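Local coordinates for protein Bd3459 (Bdellovibrio bacteriovorus, PDB 5CEC) that probably acts as a serine-type D-Ala-D-Ala carboxypeptidase or endopeptidase on peptidoglycan, and is held here in complex with the ankyrin-repeat immunity protein Bd3460, at residues V382-D387 with G396-Q401; G348-S353 with N404-L409; A199-Q204 with E423-P428. The protein carries 1 engineered substitution. All blocks are in the same frame, centred on the assembly; numbering follows the deposited sequence.

Contact 1 (V382-D387 with G396-Q401); sequences VLMHTD and GVASQQ
Ala398 of helix 394-411 faces the end of strand 376-385, its methyl set between Met384 of the strand and Thr386 just beyond it. The nearer of them is Thr386, whose CG2 lies 3.7 Å from Ala398 CB; Met384 CB stands farther off, 4.3 Å from Ala398 CB. The threonine is turned by chi1 of 55°, which sends CG2 to the helix and leaves OG1 between the backbone N and the carbonyl carbon, hydrogen-bonded to Asn362 O in the turn between strands 354-361 and 364-373. Met384 behaves differently: its chain bends at both chi2 and chi3, which brings the methyl to Gln401. The glutamine, extended beyond CG, crosses the methionine at about a right angle. Met384 CE to Gln401 OE1 is 3.4 Å, a van der Waals contact in which the slightly positive S-methyl may be weakly attracted to the amide oxygen. Val39 touches Met384, Ala398 and Gln401 alike, and Lys365 of strand 364-373 adds to the packing on Thr386 and Ala398. His385 points away from the helix, and its NE2 donates to Asp387 OD2 at 2.8 Å, from above the carboxylate plane; Asp387 also forms a salt bridge with Lys363. A helix thus packs on a face of the antiparallel sheet, as in the beta-lactamase-like fold of the S13 family. No direct hydrogen bond joins the two segments, and the small alanine is consistent with their close approach.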
loop_
_atom_site.group_PDB
_atom_site.type_symbol
_atom_site.label_atom_id
_atom_site.label_comp_id
_atom_site.label_asym_id
_atom_site.label_seq_id
_atom_site.Cartn_x
_atom_site.Cartn_y
_atom_site.Cartn_z
ATOM N N VAL A 382 -5.281 15.093 3.623
ATOM C CA VAL A 382 -4.091 15.916 3.892
ATOM C C VAL A 382 -3.143 15.796 2.714
ATOM O O VAL A 382 -2.733 14.681 2.367
ATOM C CB VAL A 382 -3.336 15.475 5.176
ATOM C CG1 VAL A 382 -2.257 16.483 5.535
ATOM C CG2 VAL A 382 -4.283 15.260 6.342
ATOM N N LEU A 383 -2.834 16.946 2.104
ATOM C CA LEU A 383 -1.988 17.004 0.922
ATOM C C LEU A 383 -0.747 17.790 1.317
ATOM O O LEU A 383 -0.831 18.994 1.530
ATOM C CB LEU A 383 -2.707 17.652 -0.254
ATOM C CG LEU A 383 -4.073 17.055 -0.600
ATOM C CD1 LEU A 383 -4.703 17.841 -1.740
ATOM C CD2 LEU A 383 -3.996 15.599 -0.951
ATOM N N MET A 384 0.397 17.109 1.467
ATOM C CA MET A 384 1.673 17.774 1.796
ATOM C C MET A 384 2.502 17.910 0.555
ATOM O O MET A 384 2.452 17.078 -0.339
ATOM C CB MET A 384 2.494 16.995 2.806
ATOM C CG MET A 384 1.815 16.682 4.119
ATOM S SD MET A 384 1.489 18.124 5.151
ATOM C CE MET A 384 3.136 18.683 5.508
ATOM N N HIS A 385 3.298 18.965 0.577
ATOM C CA HIS A 385 4.381 19.172 -0.349
ATOM C C HIS A 385 5.694 18.594 0.205
ATOM O O HIS A 385 6.000 18.756 1.373
ATOM C CB HIS A 385 4.565 20.673 -0.582
ATOM C CG HIS A 385 5.805 20.960 -1.311
ATOM N ND1 HIS A 385 5.899 20.799 -2.669
ATOM C CD2 HIS A 385 7.059 21.212 -0.858
ATOM C CE1 HIS A 385 7.168 20.972 -3.029
ATOM N NE2 HIS A 385 7.877 21.218 -1.947
ATOM N N THR A 386 6.442 17.911 -0.666
ATOM C CA THR A 386 7.794 17.430 -0.393
ATOM C C THR A 386 8.693 17.768 -1.553
ATOM O O THR A 386 8.206 18.099 -2.645
ATOM C CB THR A 386 7.825 15.899 -0.162
ATOM O OG1 THR A 386 7.240 15.196 -1.256
ATOM C CG2 THR A 386 7.019 15.504 1.075
ATOM N N ASP A 387 10.005 17.635 -1.341
ATOM C CA ASP A 387 10.987 17.696 -2.450
ATOM C C ASP A 387 11.920 16.488 -2.300
ATOM O O ASP A 387 13.105 16.592 -1.960
ATOM C CB ASP A 387 11.769 19.013 -2.475
ATOM C CG ASP A 387 10.871 20.253 -2.597
ATOM O OD1 ASP A 387 10.437 20.593 -3.715
ATOM O OD2 ASP A 387 10.624 20.921 -1.556
ATOM N N GLY A 396 9.569 10.775 5.138
ATOM C CA GLY A 396 9.393 10.437 6.532
ATOM C C GLY A 396 9.019 11.620 7.398
ATOM O O GLY A 396 8.207 11.520 8.298
ATOM N N VAL A 397 9.575 12.789 7.094
ATOM C CA VAL A 397 9.222 13.994 7.817
ATOM C C VAL A 397 7.743 14.322 7.587
ATOM O O VAL A 397 6.967 14.556 8.524
ATOM C CB VAL A 397 10.102 15.197 7.377
ATOM C CG1 VAL A 397 9.602 16.501 7.962
ATOM C CG2 VAL A 397 11.557 14.954 7.810
ATOM N N ALA A 398 7.339 14.346 6.324
ATOM C CA ALA A 398 5.925 14.643 6.001
ATOM C C ALA A 398 4.984 13.621 6.603
ATOM O O ALA A 398 3.893 13.983 7.044
ATOM C CB ALA A 398 5.755 14.712 4.494
ATOM N N SER A 399 5.385 12.357 6.592
ATOM C CA SER A 399 4.497 11.322 7.085
ATOM C C SER A 399 4.105 11.589 8.544
ATOM O O SER A 399 2.924 11.484 8.894
ATOM C CB SER A 399 5.168 9.958 7.010
ATOM O OG SER A 399 4.249 8.963 7.427
ATOM N N GLN A 400 5.073 11.874 9.400
ATOM C CA GLN A 400 4.738 12.103 10.795
ATOM C C GLN A 400 3.967 13.409 10.972
ATOM O O GLN A 400 3.067 13.483 11.820
ATOM C CB GLN A 400 5.937 12.023 11.722
ATOM C CG GLN A 400 5.547 11.960 13.218
ATOM C CD GLN A 400 4.763 10.726 13.567
ATOM O OE1 GLN A 400 5.198 9.608 13.336
ATOM N NE2 GLN A 400 3.604 10.912 14.198
ATOM N N GLN A 401 4.260 14.427 10.176
ATOM C CA GLN A 401 3.448 15.644 10.230
ATOM C C GLN A 401 1.992 15.368 9.880
ATOM O O GLN A 401 1.095 15.898 10.545
ATOM C CB GLN A 401 4.022 16.746 9.351
ATOM C CG GLN A 401 5.289 17.372 9.891
ATOM C CD GLN A 401 5.783 18.523 9.045
ATOM O OE1 GLN A 401 5.031 19.122 8.278
ATOM N NE2 GLN A 401 7.042 18.883 9.227
#

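Contact 2 (G348-S353 with N404-L409); sequences GVMAGS and NKVSQL
Val349 presses one methyl against Ser407 on helix 394-411, and this is the tight side of the contact. Val349 CG2 lies 3.6 Å from Ser407 CB, and it is equally near the alpha carbon, so the branch rests against the helix backbone as well as the side chain. With chi1 at -66°, CG2 sits between the backbone N and the carbonyl carbon of its own residue, the position that aims it at the helix. Met350 follows in the same short 3-10 turn and reaches the helix with its far end. Its chain runs extended to sulfur and bends at chi3; Met350 SD passes 3.9 Å from Val406 CG1, the two side chains crossing at about a right angle. Behind Val406 lie Phe380, Val382, Leu367 and Val371 of the sheet, which carry this packing inward. The looser side is bridged by water. One molecule donates to Ser407 OG at 2.6 Å and accepts from Met350 N at 2.9 Å, linking the turn backbone to the helix hydroxyl. Within the loop, Ser353 OG donates to Val349 O at 2.8 Å, in the carbonyl plane and on a lone pair, closing the turn on itself. Tyr174 of the Bd3460 chain packs on Ser407 and Gly175 of that chain on Val349, whose backbone is also hydrogen-bonded to Bd3460. The loop before strand 354-361 is thus packed on the later part of the helix. The direct contacts across the two segments are apolar, while the water gives Met350 N an acceptor and is a second partner to a hydroxyl already bonded to Lys403 O, one turn earlier in the helix.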
loop_
_atom_site.group_PDB
_atom_site.type_symbol
_atom_site.label_atom_id
_atom_site.label_comp_id
_atom_site.label_asym_id
_atom_site.label_seq_id
_atom_site.Cartn_x
_atom_site.Cartn_y
_atom_site.Cartn_z
ATOM N N GLY A 348 -0.927 5.589 17.835
ATOM C CA GLY A 348 -1.565 6.659 18.549
ATOM C C GLY A 348 -3.078 6.573 18.444
ATOM O O GLY A 348 -3.665 5.480 18.338
ATOM N N VAL A 349 -3.721 7.731 18.462
ATOM C CA VAL A 349 -5.180 7.770 18.384
ATOM C C VAL A 349 -5.746 7.245 17.064
ATOM O O VAL A 349 -6.928 6.917 17.003
ATOM C CB VAL A 349 -5.732 9.160 18.674
ATOM C CG1 VAL A 349 -5.443 9.538 20.117
ATOM C CG2 VAL A 349 -5.232 10.224 17.705
ATOM N N MET A 350 -4.938 7.166 16.010
ATOM C CA MET A 350 -5.420 6.590 14.760
ATOM C C MET A 350 -5.645 5.093 14.800
ATOM O O MET A 350 -6.411 4.569 14.003
ATOM C CB MET A 350 -4.452 6.886 13.616
ATOM C CG MET A 350 -4.448 8.350 13.189
ATOM S SD MET A 350 -3.257 8.764 11.914
ATOM C CE MET A 350 -1.693 8.469 12.731
ATOM N N ALA A 351 -4.889 4.386 15.642
ATOM C CA ALA A 351 -4.948 2.930 15.648
ATOM C C ALA A 351 -6.374 2.485 15.919
ATOM O O ALA A 351 -6.955 2.843 16.912
ATOM C CB ALA A 351 -3.973 2.382 16.674
ATOM N N GLY A 352 -6.903 1.668 15.015
ATOM C CA GLY A 352 -8.232 1.099 15.148
ATOM C C GLY A 352 -9.393 2.023 14.865
ATOM O O GLY A 352 -10.539 1.575 14.889
ATOM N N SER A 353 -9.125 3.325 14.696
ATOM C CA SER A 353 -10.180 4.323 14.475
ATOM C C SER A 353 -10.206 4.864 13.057
ATOM O O SER A 353 -11.178 5.488 12.658
ATOM C CB SER A 353 -9.953 5.518 15.399
ATOM O OG SER A 353 -8.783 6.232 15.041
ATOM N N ASN A 404 0.316 13.531 12.792
ATOM C CA ASN A 404 0.019 14.473 13.882
ATOM C C ASN A 404 -1.172 15.340 13.564
ATOM O O ASN A 404 -1.967 15.610 14.464
ATOM C CB ASN A 404 1.258 15.291 14.259
ATOM C CG ASN A 404 2.381 14.429 14.890
ATOM O OD1 ASN A 404 2.179 13.275 15.248
ATOM N ND2 ASN A 404 3.523 15.000 15.053
ATOM N N LYS A 405 -1.314 15.757 12.310
ATOM C CA LYS A 405 -2.495 16.574 11.928
ATOM C C LYS A 405 -3.796 15.759 12.035
ATOM O O LYS A 405 -4.841 16.256 12.509
ATOM C CB LYS A 405 -2.338 17.124 10.505
ATOM C CG LYS A 405 -1.309 18.246 10.385
ATOM C CD LYS A 405 -1.096 18.640 8.946
ATOM C CE LYS A 405 0.035 19.610 8.758
ATOM N NZ LYS A 405 -0.255 20.899 9.462
ATOM N N VAL A 406 -3.751 14.502 11.598
ATOM C CA VAL A 406 -4.943 13.656 11.724
ATOM C C VAL A 406 -5.229 13.368 13.202
ATOM O O VAL A 406 -6.393 13.383 13.633
ATOM C CB VAL A 406 -4.804 12.366 10.896
ATOM C CG1 VAL A 406 -6.016 11.457 11.096
ATOM C CG2 VAL A 406 -4.619 12.746 9.438
ATOM N N SER A 407 -4.183 13.161 13.997
ATOM C CA SER A 407 -4.368 12.908 15.426
ATOM C C SER A 407 -5.008 14.122 16.102
ATOM O O SER A 407 -5.897 13.989 16.959
ATOM C CB SER A 407 -3.039 12.566 16.081
ATOM O OG SER A 407 -2.514 11.390 15.526
ATOM N N GLN A 408 -4.581 15.318 15.703
ATOM C CA GLN A 408 -5.151 16.565 16.243
ATOM C C GLN A 408 -6.638 16.636 15.914
ATOM O O GLN A 408 -7.448 17.012 16.783
ATOM C CB GLN A 408 -4.407 17.782 15.679
ATOM C CG GLN A 408 -4.820 19.124 16.272
ATOM C CD GLN A 408 -4.572 19.208 17.777
ATOM O OE1 GLN A 408 -3.552 18.759 18.289
ATOM N NE2 GLN A 408 -5.517 19.778 18.488
ATOM N N LEU A 409 -6.997 16.297 14.670
ATOM C CA LEU A 409 -8.404 16.272 14.275
ATOM C C LEU A 409 -9.239 15.334 15.152
ATOM O O LEU A 409 -10.360 15.667 15.586
ATOM C CB LEU A 409 -8.539 15.924 12.779
ATOM C CG LEU A 409 -9.960 15.786 12.234
ATOM C CD1 LEU A 409 -10.724 17.109 12.310
ATOM C CD2 LEU A 409 -9.918 15.291 10.801
HETATM O O HOH W 1 -2.557 8.773 15.889
#

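Contact 3 (A199-Q204 with E423-P428)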
loop_
_atom_site.group_PDB
_atom_site.type_symbol
_atom_site.label_atom_id
_atom_site.label_comp_id
_atom_site.label_asym_id
_atom_site.label_seq_id
_atom_site.Cartn_x
_atom_site.Cartn_y
_atom_site.Cartn_z
ATOM N N ALA A 199 -6.741 -21.781 3.090
ATOM C CA ALA A 199 -7.395 -22.545 4.131
ATOM C C ALA A 199 -8.010 -21.669 5.245
ATOM O O ALA A 199 -9.089 -21.983 5.767
ATOM C CB ALA A 199 -6.403 -23.514 4.725
ATOM N N ARG A 200 -7.357 -20.560 5.584
ATOM C CA ARG A 200 -7.905 -19.634 6.576
ATOM C C ARG A 200 -9.234 -18.977 6.162
ATOM O O ARG A 200 -10.004 -18.576 7.012
ATOM C CB ARG A 200 -6.887 -18.560 6.956
ATOM C CG ARG A 200 -5.702 -19.100 7.738
ATOM C CD ARG A 200 -4.621 -18.058 7.932
ATOM N NE ARG A 200 -5.127 -16.908 8.672
ATOM C CZ ARG A 200 -4.559 -15.701 8.690
ATOM N NH1 ARG A 200 -3.440 -15.449 8.002
ATOM N NH2 ARG A 200 -5.127 -14.725 9.397
ATOM N N ILE A 201 -9.485 -18.879 4.862
ATOM C CA ILE A 201 -10.753 -18.363 4.340
ATOM C C ILE A 201 -11.651 -19.483 3.799
ATOM O O ILE A 201 -12.611 -19.214 3.088
ATOM C CB ILE A 201 -10.545 -17.225 3.309
ATOM C CG1 ILE A 201 -9.912 -17.712 2.004
ATOM C CG2 ILE A 201 -9.703 -16.093 3.915
ATOM C CD1 ILE A 201 -10.056 -16.705 0.874
ATOM N N GLY A 202 -11.355 -20.729 4.159
ATOM C CA GLY A 202 -12.244 -21.831 3.840
ATOM C C GLY A 202 -12.140 -22.391 2.437
ATOM O O GLY A 202 -13.089 -22.988 1.969
ATOM N N VAL A 203 -11.024 -22.159 1.746
ATOM C CA VAL A 203 -10.827 -22.634 0.388
ATOM C C VAL A 203 -9.847 -23.810 0.379
ATOM O O VAL A 203 -8.751 -23.725 0.948
ATOM C CB VAL A 203 -10.279 -21.508 -0.516
ATOM C CG1 VAL A 203 -9.925 -22.026 -1.920
ATOM C CG2 VAL A 203 -11.275 -20.359 -0.611
ATOM N N GLN A 204 -10.247 -24.880 -0.313
ATOM C CA GLN A 204 -9.452 -26.081 -0.485
ATOM C C GLN A 204 -8.557 -25.978 -1.706
ATOM O O GLN A 204 -8.971 -25.457 -2.744
ATOM C CB GLN A 204 -10.399 -27.273 -0.631
ATOM C CG GLN A 204 -9.774 -28.623 -0.883
ATOM C CD GLN A 204 -10.823 -29.629 -1.310
ATOM O OE1 GLN A 204 -11.806 -29.848 -0.597
ATOM N NE2 GLN A 204 -10.640 -30.217 -2.493
ATOM N N GLU A 423 -9.492 -7.816 10.916
ATOM C CA GLU A 423 -8.528 -7.859 9.814
ATOM C C GLU A 423 -8.914 -8.896 8.779
ATOM O O GLU A 423 -9.074 -10.093 9.091
ATOM C CB GLU A 423 -7.131 -8.160 10.327
ATOM C CG GLU A 423 -6.031 -8.091 9.275
ATOM C CD GLU A 423 -4.667 -8.301 9.871
ATOM O OE1 GLU A 423 -4.584 -8.959 10.915
ATOM O OE2 GLU A 423 -3.690 -7.831 9.299
ATOM N N GLN A 424 -8.976 -8.440 7.533
ATOM C CA GLN A 424 -9.354 -9.282 6.405
ATOM C C GLN A 424 -8.098 -9.889 5.760
ATOM O O GLN A 424 -6.979 -9.393 5.959
ATOM C CB GLN A 424 -10.166 -8.447 5.415
ATOM C CG GLN A 424 -11.468 -7.927 6.046
ATOM C CD GLN A 424 -12.267 -7.028 5.130
ATOM O OE1 GLN A 424 -11.818 -6.685 4.052
ATOM N NE2 GLN A 424 -13.456 -6.628 5.566
ATOM N N LEU A 425 -8.277 -11.000 5.043
ATOM C CA LEU A 425 -7.208 -11.649 4.324
ATOM C C LEU A 425 -7.605 -11.715 2.856
ATOM O O LEU A 425 -8.099 -12.731 2.381
ATOM C CB LEU A 425 -6.968 -13.039 4.901
ATOM C CG LEU A 425 -5.755 -13.798 4.386
ATOM C CD1 LEU A 425 -4.465 -13.041 4.694
ATOM C CD2 LEU A 425 -5.728 -15.199 5.032
ATOM N N PRO A 426 -7.352 -10.619 2.109
ATOM C CA PRO A 426 -7.849 -10.570 0.748
ATOM C C PRO A 426 -6.966 -11.396 -0.194
ATOM O O PRO A 426 -5.752 -11.161 -0.274
ATOM C CB PRO A 426 -7.847 -9.069 0.436
ATOM C CG PRO A 426 -6.785 -8.507 1.318
ATOM C CD PRO A 426 -6.795 -9.341 2.545
ATOM N N LEU A 427 -7.550 -12.400 -0.839
ATOM C CA LEU A 427 -6.894 -13.197 -1.866
ATOM C C LEU A 427 -7.581 -12.932 -3.198
ATOM O O LEU A 427 -8.680 -12.351 -3.236
ATOM C CB LEU A 427 -6.990 -14.699 -1.517
ATOM C CG LEU A 427 -6.392 -15.106 -0.179
ATOM C CD1 LEU A 427 -6.484 -16.620 -0.011
ATOM C CD2 LEU A 427 -4.980 -14.637 0.029
ATOM N N PRO A 428 -6.982 -13.385 -4.307
ATOM C CA PRO A 428 -7.598 -13.153 -5.607
ATOM C C PRO A 428 -8.830 -13.996 -5.867
ATOM O O PRO A 428 -9.542 -13.744 -6.830
ATOM C CB PRO A 428 -6.480 -13.506 -6.619
ATOM C CG PRO A 428 -5.201 -13.417 -5.821
ATOM C CD PRO A 428 -5.599 -13.888 -4.445
#
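Ile201 and Leu427 make the closest apolar pair, Ile201 CD1 to Leu427 CD1 being 3.7 Å, with the two side chains crossing obliquely. The other branch of the isoleucine, CG2, turns to Leu425 and lies 4.2 Å from Leu425 CB. Leu425 in turn sends CD2 over one face of the Arg200 guanidinium, 3.7 Å above its plane and offset toward the rim; Arg200 NH1 is the nearest atom, 3.8 Å from Leu425 CD2. A bend at chi3 (60°) turns the end of the arginine so that this face meets the methyl. Beyond this first shell, Lys197 on the preceding turn of helix 188-200 packs on both leucines. The helix ends just here in a Schellman motif: Gly202, with positive phi, is its C-prime residue, Gly202 N bonds to Ala199 O at 3.0 Å, and Val203 N to Ala198 O. That turn places Ile201 beside the irregular segment 423-428, part of the chain running from helix 394-411 to strand 436-437 of the mixed sheet. Pro426 points away and packs on helix 240-250. The contact is therefore dispersive, with a methyl covering part of the cationic group while no hydrogen bond crosses.

In the fold
Contacts 1 and 2 lie on successive parts of helix 394-411, their centres 15 Å apart, and they touch where Val382 CG2 meets Val406 CG2 at 4.0 Å. Contact 1 joins that helix to strand 376-385 of the six-stranded antiparallel sheet; contact 2 joins it to the loop leading into strand 354-361 of the same sheet. Contact 3 stands apart, its centre 34 Å from contact 1 and 29 Å from contact 2. Along the chain contact 1 is nested within contact 2, and contact 2 within contact 3. After helix 394-411 the chain passes the end of helix 188-200 and goes on to the mixed sheet. Bd3460 borders contacts 1 and 2 but not contact 3.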